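Local coordinates for protein parahox neighbor (Phaeodactylum tricornutum CCAP 1055/1, PDB 5Z5M) that works as an (S)-allantoin synthase, probably hydrolysing 5-hydroxyisourate and then decarboxylating the product, OHCU, stereoselectively to (S)-allantoin in urate breakdown, at residues A[34-39]-A[57-62]; A[50-55]-A[168-173]; A[70-75]-A[156-161]. All blocks are in the same frame, centred on the assembly; numbering follows the deposited sequence.

Interaction 1: A[34-39]-A[57-62]; sequences EALVKD and KAIVNK
Two helices of the all-helical OHCU decarboxylase domain, 30-38 and 49-61, meet where I59 reaches across to A35 and L36. The side chains that meet are all apolar, and the contact depends on one long side chain opposite a short one. I59 is extended, with CD1 anti to CA (chi2 175°), and this carries its terminal methyl right up to the backbone of the other helix: CD1 of I59 lies 3.4 Å from N of L36 and 3.6 Å from its CA. The small A35, one residue earlier, probably allows this close approach, since it adds nothing beyond CB. A35 CB sits 3.8 Å from I59 CD1, and also 3.8 Å from I59 CG2, so both branches of the isoleucine press on that single methyl. Beta branching suits this place, since one residue offers a long arm and a short one to the same neighbour.

Of the L36 side chain, CB comes nearest, 3.8 Å from I59 CD1. Its CG is anti to the backbone N (chi1 -176°), and the two side chains cross at about a right angle as the leucine continues into the buried interior, against L22 of helix 15-22 and L52, A55 and M56 of helix 49-61. W31 and V32, earlier on helix 30-38, also pack on I59. Within segment 34-39 itself, one helical turn apart, K38 NZ forms a salt bridge of 2.8 Å with E34 OE1.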
loop_
_atom_site.group_PDB
_atom_site.type_symbol
_atom_site.label_atom_id
_atom_site.label_comp_id
_atom_site.label_asym_id
_atom_site.label_seq_id
_atom_site.Cartn_x
_atom_site.Cartn_y
_atom_site.Cartn_z
ATOM N N GLU A 34 35.409 -6.228 27.777
ATOM C CA GLU A 34 35.918 -7.150 28.780
ATOM C C GLU A 34 34.954 -8.308 28.988
ATOM O O GLU A 34 35.343 -9.467 28.875
ATOM C CB GLU A 34 36.170 -6.418 30.093
ATOM C CG GLU A 34 37.332 -5.458 30.009
ATOM C CD GLU A 34 38.601 -6.127 29.513
ATOM O OE1 GLU A 34 38.908 -7.244 29.982
ATOM O OE2 GLU A 34 39.292 -5.534 28.655
ATOM N N ALA A 35 33.694 -7.985 29.272
ATOM C CA ALA A 35 32.653 -8.994 29.418
ATOM C C ALA A 35 32.573 -9.887 28.178
ATOM O O ALA A 35 32.369 -11.093 28.288
ATOM C CB ALA A 35 31.310 -8.332 29.690
ATOM N N LEU A 36 32.765 -9.296 27.003
ATOM C CA LEU A 36 32.700 -10.043 25.747
ATOM C C LEU A 36 33.761 -11.142 25.650
ATOM O O LEU A 36 33.440 -12.308 25.418
ATOM C CB LEU A 36 32.843 -9.096 24.554
ATOM C CG LEU A 36 32.693 -9.764 23.186
ATOM C CD1 LEU A 36 31.242 -10.140 22.919
ATOM C CD2 LEU A 36 33.250 -8.902 22.058
ATOM N N VAL A 37 35.024 -10.771 25.829
ATOM C CA VAL A 37 36.131 -11.703 25.602
ATOM C C VAL A 37 36.287 -12.782 26.671
ATOM O O VAL A 37 36.992 -13.771 26.453
ATOM C CB VAL A 37 37.472 -10.948 25.480
ATOM C CG1 VAL A 37 37.468 -10.056 24.251
ATOM C CG2 VAL A 37 37.735 -10.126 26.729
ATOM N N LYS A 38 35.634 -12.607 27.817
ATOM C CA LYS A 38 35.776 -13.587 28.892
ATOM C C LYS A 38 34.788 -14.752 28.793
ATOM O O LYS A 38 34.997 -15.797 29.416
ATOM C CB LYS A 38 35.667 -12.904 30.254
ATOM C CG LYS A 38 36.637 -11.745 30.388
ATOM C CD LYS A 38 36.362 -10.863 31.601
ATOM C CE LYS A 38 37.669 -10.536 32.319
ATOM N NZ LYS A 38 38.387 -9.409 31.647
ATOM N N ASP A 39 33.742 -14.600 27.986
ATOM C CA ASP A 39 32.922 -15.747 27.620
ATOM C C ASP A 39 33.447 -16.281 26.292
ATOM O O ASP A 39 32.927 -15.958 25.222
ATOM C CB ASP A 39 31.442 -15.374 27.536
ATOM C CG ASP A 39 30.530 -16.581 27.703
ATOM O OD1 ASP A 39 31.038 -17.668 28.064
ATOM O OD2 ASP A 39 29.305 -16.441 27.494
ATOM N N LYS A 57 25.863 -5.461 22.209
ATOM C CA LYS A 57 24.593 -4.818 22.536
ATOM C C LYS A 57 23.912 -5.532 23.701
ATOM O O LYS A 57 23.380 -4.890 24.609
ATOM C CB LYS A 57 23.666 -4.798 21.315
ATOM C CG LYS A 57 22.352 -4.060 21.535
ATOM C CD LYS A 57 21.508 -4.046 20.261
ATOM C CE LYS A 57 20.201 -3.297 20.473
ATOM N NZ LYS A 57 19.403 -3.194 19.217
ATOM N N ALA A 58 23.930 -6.861 23.665
ATOM C CA ALA A 58 23.323 -7.672 24.720
ATOM C C ALA A 58 23.975 -7.412 26.076
ATOM O O ALA A 58 23.288 -7.298 27.091
ATOM C CB ALA A 58 23.414 -9.147 24.372
ATOM N N ILE A 59 25.303 -7.324 26.083
ATOM C CA ILE A 59 26.052 -7.016 27.301
ATOM C C ILE A 59 25.618 -5.673 27.885
ATOM O O ILE A 59 25.379 -5.548 29.088
ATOM C CB ILE A 59 27.572 -7.005 27.032
ATOM C CG1 ILE A 59 28.049 -8.428 26.733
ATOM C CG2 ILE A 59 28.339 -6.419 28.228
ATOM C CD1 ILE A 59 29.504 -8.524 26.327
ATOM N N VAL A 60 25.487 -4.673 27.024
ATOM C CA VAL A 60 25.032 -3.363 27.472
ATOM C C VAL A 60 23.602 -3.427 28.006
ATOM O O VAL A 60 23.311 -2.932 29.099
ATOM C CB VAL A 60 25.111 -2.318 26.342
ATOM C CG1 VAL A 60 24.431 -1.020 26.768
ATOM C CG2 VAL A 60 26.573 -2.061 25.960
ATOM N N ASN A 61 22.715 -4.052 27.240
ATOM C CA ASN A 61 21.302 -4.100 27.596
ATOM C C ASN A 61 21.047 -4.823 28.915
ATOM O O ASN A 61 20.084 -4.519 29.622
ATOM C CB ASN A 61 20.492 -4.759 26.477
ATOM C CG ASN A 61 20.206 -3.806 25.328
ATOM O OD1 ASN A 61 20.360 -2.588 25.458
ATOM N ND2 ASN A 61 19.788 -4.355 24.195
ATOM N N LYS A 62 21.914 -5.769 29.261
ATOM C CA LYS A 62 21.723 -6.522 30.492
ATOM C C LYS A 62 22.399 -5.857 31.694
ATOM O O LYS A 62 22.367 -6.391 32.801
ATOM C CB LYS A 62 22.229 -7.957 30.308
ATOM C CG LYS A 62 21.341 -8.778 29.383
ATOM C CD LYS A 62 21.926 -10.147 29.082
ATOM C CE LYS A 62 21.144 -10.840 27.973
ATOM N NZ LYS A 62 21.738 -12.151 27.592
#

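Interaction 2: A[50-55]-A[168-173]; sequences SQLAAA and MRLLSK
L170 points its forked end at helix 49-61 and gives one methyl to each of two residues there, L52 and A53. CD1 meets the alanine, 3.7 Å from A53 CB and 3.8 Å from A53 CA, so this branch rests against the helix surface itself. CD2 instead meets another branched end: it is 4.0 Å from L52 CD2, methyl against methyl, with the two leucines set at a slant to each other. L170 can serve both because its CG stands anti to the carbonyl carbon (chi1 -79°) and CD1 continues outward, anti to CA, toward A53, while CD2 branches off toward L52. L52 is turned the other way about its first bond, its CG anti to the backbone N (chi1 172°). Leucine suits position 170 through its two terminal methyls, while alanine at position 53 lets one of them approach the backbone.

L22 of helix 15-22 packs on both L52 and L170, and W167 lies against A53. Next to L170, R169 NH2 makes a salt bridge with E27 OE1, and its NH1 bonds to the carbonyl oxygen of I25. Near the helix end, S172 OG turns back to donate to R169 O at 2.9 Å; it approaches well to the side of the carbonyl and is tilted 30° from its plane. The whole is apolar helix-to-helix packing that joins helix 49-61 to the C-terminal end of helix 151-173, within the all-helical OHCU decarboxylase domain.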
loop_
_atom_site.group_PDB
_atom_site.type_symbol
_atom_site.label_atom_id
_atom_site.label_comp_id
_atom_site.label_asym_id
_atom_site.label_seq_id
_atom_site.Cartn_x
_atom_site.Cartn_y
_atom_site.Cartn_z
ATOM N N SER A 50 27.494 -8.654 12.312
ATOM C CA SER A 50 26.165 -8.533 12.912
ATOM C C SER A 50 26.109 -9.201 14.277
ATOM O O SER A 50 25.622 -8.623 15.249
ATOM C CB SER A 50 25.097 -9.148 12.008
ATOM O OG SER A 50 24.922 -8.388 10.833
ATOM N N GLN A 51 26.608 -10.433 14.340
ATOM C CA GLN A 51 26.607 -11.188 15.586
ATOM C C GLN A 51 27.501 -10.539 16.639
ATOM O O GLN A 51 27.191 -10.565 17.831
ATOM C CB GLN A 51 27.047 -12.631 15.325
ATOM C CG GLN A 51 26.018 -13.442 14.549
ATOM C CD GLN A 51 26.552 -14.785 14.091
ATOM O OE1 GLN A 51 27.749 -15.045 14.162
ATOM N NE2 GLN A 51 25.661 -15.643 13.613
ATOM N N LEU A 52 28.609 -9.962 16.192
ATOM C CA LEU A 52 29.524 -9.280 17.096
ATOM C C LEU A 52 28.836 -8.064 17.717
ATOM O O LEU A 52 28.904 -7.847 18.929
ATOM C CB LEU A 52 30.801 -8.869 16.353
ATOM C CG LEU A 52 31.761 -7.976 17.144
ATOM C CD1 LEU A 52 32.180 -8.659 18.448
ATOM C CD2 LEU A 52 32.967 -7.618 16.295
ATOM N N ALA A 53 28.153 -7.290 16.882
ATOM C CA ALA A 53 27.405 -6.126 17.348
ATOM C C ALA A 53 26.298 -6.535 18.313
ATOM O O ALA A 53 26.083 -5.876 19.332
ATOM C CB ALA A 53 26.818 -5.362 16.166
ATOM N N ALA A 54 25.609 -7.627 17.984
ATOM C CA ALA A 54 24.507 -8.137 18.795
ATOM C C ALA A 54 24.995 -8.577 20.168
ATOM O O ALA A 54 24.320 -8.366 21.174
ATOM C CB ALA A 54 23.821 -9.305 18.086
ATOM N N ALA A 55 26.162 -9.215 20.184
ATOM C CA ALA A 55 26.772 -9.701 21.413
ATOM C C ALA A 55 27.121 -8.549 22.362
ATOM O O ALA A 55 26.866 -8.625 23.563
ATOM C CB ALA A 55 28.008 -10.518 21.093
ATOM N N MET A 168 28.231 1.918 13.802
ATOM C CA MET A 168 29.014 2.727 12.868
ATOM C C MET A 168 30.511 2.585 13.117
ATOM O O MET A 168 31.301 2.546 12.178
ATOM C CB MET A 168 28.610 4.204 12.956
ATOM C CG MET A 168 27.209 4.483 12.459
ATOM S SD MET A 168 26.766 6.221 12.641
ATOM C CE MET A 168 25.047 6.175 12.138
ATOM N N ARG A 169 30.904 2.504 14.381
ATOM C CA ARG A 169 32.318 2.380 14.709
ATOM C C ARG A 169 32.865 0.999 14.353
ATOM O O ARG A 169 33.992 0.879 13.867
ATOM C CB ARG A 169 32.547 2.674 16.187
ATOM C CG ARG A 169 32.388 4.139 16.538
ATOM C CD ARG A 169 32.405 4.334 18.043
ATOM N NE ARG A 169 32.348 5.744 18.406
ATOM C CZ ARG A 169 32.107 6.185 19.634
ATOM N NH1 ARG A 169 31.894 5.324 20.622
ATOM N NH2 ARG A 169 32.074 7.488 19.873
ATOM N N LEU A 170 32.064 -0.034 14.597
ATOM C CA LEU A 170 32.436 -1.403 14.237
ATOM C C LEU A 170 32.653 -1.525 12.731
ATOM O O LEU A 170 33.600 -2.169 12.283
ATOM C CB LEU A 170 31.362 -2.401 14.688
ATOM C CG LEU A 170 31.338 -2.802 16.165
ATOM C CD1 LEU A 170 30.048 -3.542 16.492
ATOM C CD2 LEU A 170 32.555 -3.665 16.511
ATOM N N LEU A 171 31.765 -0.905 11.957
ATOM C CA LEU A 171 31.844 -0.956 10.494
ATOM C C LEU A 171 33.112 -0.286 9.964
ATOM O O LEU A 171 33.672 -0.709 8.948
ATOM C CB LEU A 171 30.613 -0.298 9.866
ATOM C CG LEU A 171 29.324 -1.125 9.825
ATOM C CD1 LEU A 171 28.182 -0.290 9.280
ATOM C CD2 LEU A 171 29.509 -2.375 8.984
ATOM N N SER A 172 33.564 0.761 10.647
ATOM C CA SER A 172 34.717 1.524 10.173
ATOM C C SER A 172 36.037 0.866 10.569
ATOM O O SER A 172 37.063 1.086 9.925
ATOM C CB SER A 172 34.665 2.963 10.694
ATOM O OG SER A 172 34.874 3.015 12.093
ATOM N N LYS A 173 36.006 0.042 11.610
ATOM C CA LYS A 173 37.218 -0.620 12.085
ATOM C C LYS A 173 37.405 -2.012 11.493
ATOM O O LYS A 173 38.517 -2.538 11.469
ATOM C CB LYS A 173 37.209 -0.722 13.611
ATOM C CG LYS A 173 37.343 0.605 14.321
ATOM C CD LYS A 173 37.197 0.426 15.822
ATOM C CE LYS A 173 38.143 -0.646 16.333
ATOM N NZ LYS A 173 39.562 -0.377 15.975
#

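Interaction 3: A[70-75]-A[156-161]; sequences ELLCAH and MVALEQ
This is a buried, wholly apolar helix-to-helix contact, with L72 of helix 65-73 set against A158 and L159 on the long helix 151-173. L72 supplies the protruding side chain, its CG anti to the carbonyl carbon (chi1 -64°), which sends the fork across to A158. Both its methyls face the alanine, CD2 at 3.9 Å and CD1 at 4.0 Å from A158 CB, and its CD2 also lies 3.7 Å from L159 CD2. The CG of L72 is 4.0 Å from that same leucine methyl, so L159 flanks the fork where the two side chains cross at about a right angle.

F155 and V162 also touch L72, completing a four-residue pocket of F155, A158, L159 and V162: knobs-into-holes packing, here within the all-helical OHCU decarboxylase domain. A158 is the smallest of the four. Cutting L72 back to an alanine is likely to open a gap over A158 and leave L159 CD2 without its leucine partner. L159 also packs on E152 of a second subunit, as does M156, whereas V157 and E160 meet G257 and F259 of a third.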
loop_
_atom_site.group_PDB
_atom_site.type_symbol
_atom_site.label_atom_id
_atom_site.label_comp_id
_atom_site.label_asym_id
_atom_site.label_seq_id
_atom_site.Cartn_x
_atom_site.Cartn_y
_atom_site.Cartn_z
ATOM N N GLU A 70 25.483 6.024 32.952
ATOM C CA GLU A 70 26.883 6.434 32.888
ATOM C C GLU A 70 27.445 6.305 31.476
ATOM O O GLU A 70 28.307 7.084 31.068
ATOM C CB GLU A 70 27.732 5.618 33.869
ATOM C CG GLU A 70 27.565 6.013 35.332
ATOM C CD GLU A 70 28.284 7.308 35.699
ATOM O OE1 GLU A 70 28.538 8.143 34.804
ATOM O OE2 GLU A 70 28.598 7.493 36.896
ATOM N N LEU A 71 26.965 5.314 30.731
ATOM C CA LEU A 71 27.381 5.159 29.346
ATOM C C LEU A 71 26.895 6.356 28.532
ATOM O O LEU A 71 27.629 6.900 27.709
ATOM C CB LEU A 71 26.848 3.849 28.762
ATOM C CG LEU A 71 27.334 3.445 27.367
ATOM C CD1 LEU A 71 27.532 1.940 27.300
ATOM C CD2 LEU A 71 26.351 3.889 26.300
ATOM N N LEU A 72 25.652 6.763 28.769
ATOM C CA LEU A 72 25.089 7.928 28.092
ATOM C C LEU A 72 25.863 9.204 28.422
ATOM O O LEU A 72 26.178 9.992 27.533
ATOM C CB LEU A 72 23.616 8.108 28.461
ATOM C CG LEU A 72 22.646 7.006 28.035
ATOM C CD1 LEU A 72 21.221 7.379 28.404
ATOM C CD2 LEU A 72 22.765 6.718 26.541
ATOM N N CYS A 73 26.173 9.402 29.700
ATOM C CA CYS A 73 26.848 10.625 30.130
ATOM C C CYS A 73 28.294 10.674 29.659
ATOM O O CYS A 73 28.905 11.741 29.605
ATOM C CB CYS A 73 26.787 10.764 31.652
ATOM S SG CYS A 73 25.115 11.042 32.273
ATOM N N ALA A 74 28.837 9.513 29.310
ATOM C CA ALA A 74 30.196 9.437 28.801
ATOM C C ALA A 74 30.255 9.931 27.365
ATOM O O ALA A 74 31.330 10.227 26.843
ATOM C CB ALA A 74 30.724 8.008 28.895
ATOM N N HIS A 75 29.094 10.024 26.725
ATOM C CA HIS A 75 29.047 10.417 25.327
ATOM C C HIS A 75 29.272 11.917 25.167
ATOM O O HIS A 75 28.752 12.719 25.945
ATOM C CB HIS A 75 27.716 10.006 24.693
ATOM C CG HIS A 75 27.820 9.700 23.235
ATOM N ND1 HIS A 75 28.284 8.491 22.761
ATOM C CD2 HIS A 75 27.537 10.449 22.141
ATOM C CE1 HIS A 75 28.276 8.507 21.440
ATOM N NE2 HIS A 75 27.829 9.683 21.038
ATOM N N MET A 156 15.344 5.733 26.541
ATOM C CA MET A 156 15.249 4.684 25.525
ATOM C C MET A 156 15.797 5.113 24.171
ATOM O O MET A 156 16.512 4.363 23.509
ATOM C CB MET A 156 13.795 4.244 25.359
ATOM C CG MET A 156 13.306 3.354 26.462
ATOM S SD MET A 156 14.305 1.857 26.478
ATOM C CE MET A 156 14.041 1.266 24.807
ATOM N N VAL A 157 15.433 6.316 23.745
ATOM C CA VAL A 157 15.881 6.825 22.457
ATOM C C VAL A 157 17.397 7.009 22.448
ATOM O O VAL A 157 18.062 6.659 21.481
ATOM C CB VAL A 157 15.196 8.164 22.105
ATOM C CG1 VAL A 157 15.755 8.728 20.807
ATOM C CG2 VAL A 157 13.683 7.983 22.012
ATOM N N ALA A 158 17.937 7.552 23.535
ATOM C CA ALA A 158 19.376 7.784 23.634
ATOM C C ALA A 158 20.147 6.471 23.546
ATOM O O ALA A 158 21.182 6.391 22.884
ATOM C CB ALA A 158 19.708 8.508 24.932
ATOM N N LEU A 159 19.643 5.450 24.224
ATOM C CA LEU A 159 20.294 4.144 24.212
ATOM C C LEU A 159 20.253 3.529 22.815
ATOM O O LEU A 159 21.205 2.875 22.397
ATOM C CB LEU A 159 19.644 3.202 25.228
ATOM C CG LEU A 159 19.935 3.478 26.706
ATOM C CD1 LEU A 159 19.077 2.589 27.591
ATOM C CD2 LEU A 159 21.412 3.287 27.023
ATOM N N GLU A 160 19.159 3.743 22.093
ATOM C CA GLU A 160 19.081 3.298 20.701
ATOM C C GLU A 160 20.146 4.010 19.870
ATOM O O GLU A 160 20.805 3.392 19.036
ATOM C CB GLU A 160 17.683 3.545 20.123
ATOM C CG GLU A 160 16.625 2.586 20.661
ATOM C CD GLU A 160 15.209 2.916 20.210
ATOM O OE1 GLU A 160 14.998 3.972 19.565
ATOM O OE2 GLU A 160 14.304 2.105 20.502
ATOM N N GLN A 161 20.326 5.307 20.117
ATOM C CA GLN A 161 21.334 6.083 19.404
ATOM C C GLN A 161 22.761 5.595 19.689
ATOM O O GLN A 161 23.577 5.528 18.771
ATOM C CB GLN A 161 21.212 7.577 19.743
ATOM C CG GLN A 161 19.852 8.210 19.392
ATOM C CD GLN A 161 19.520 8.185 17.902
ATOM O OE1 GLN A 161 20.360 8.485 17.053
ATOM N NE2 GLN A 161 18.284 7.829 17.582
#

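All three contacts lie in the helical decarboxylase region, and two helices are shared among them. Interactions 1 and 2 both use helix 49-61, at different points along it; their centres are about 13 Å apart, and L36 joins them directly, its CD1 lying 3.7 Å from A55 CB and its CD2 3.8 Å from L52 CD1. Interactions 2 and 3 both use helix 151-173, with centres about 17 Å apart, and touch lightly where R169 NH2 is 4.2 Å from H75 CE1. Interactions 1 and 3 do not touch, although helices 49-61 and 65-73 follow each other in sequence.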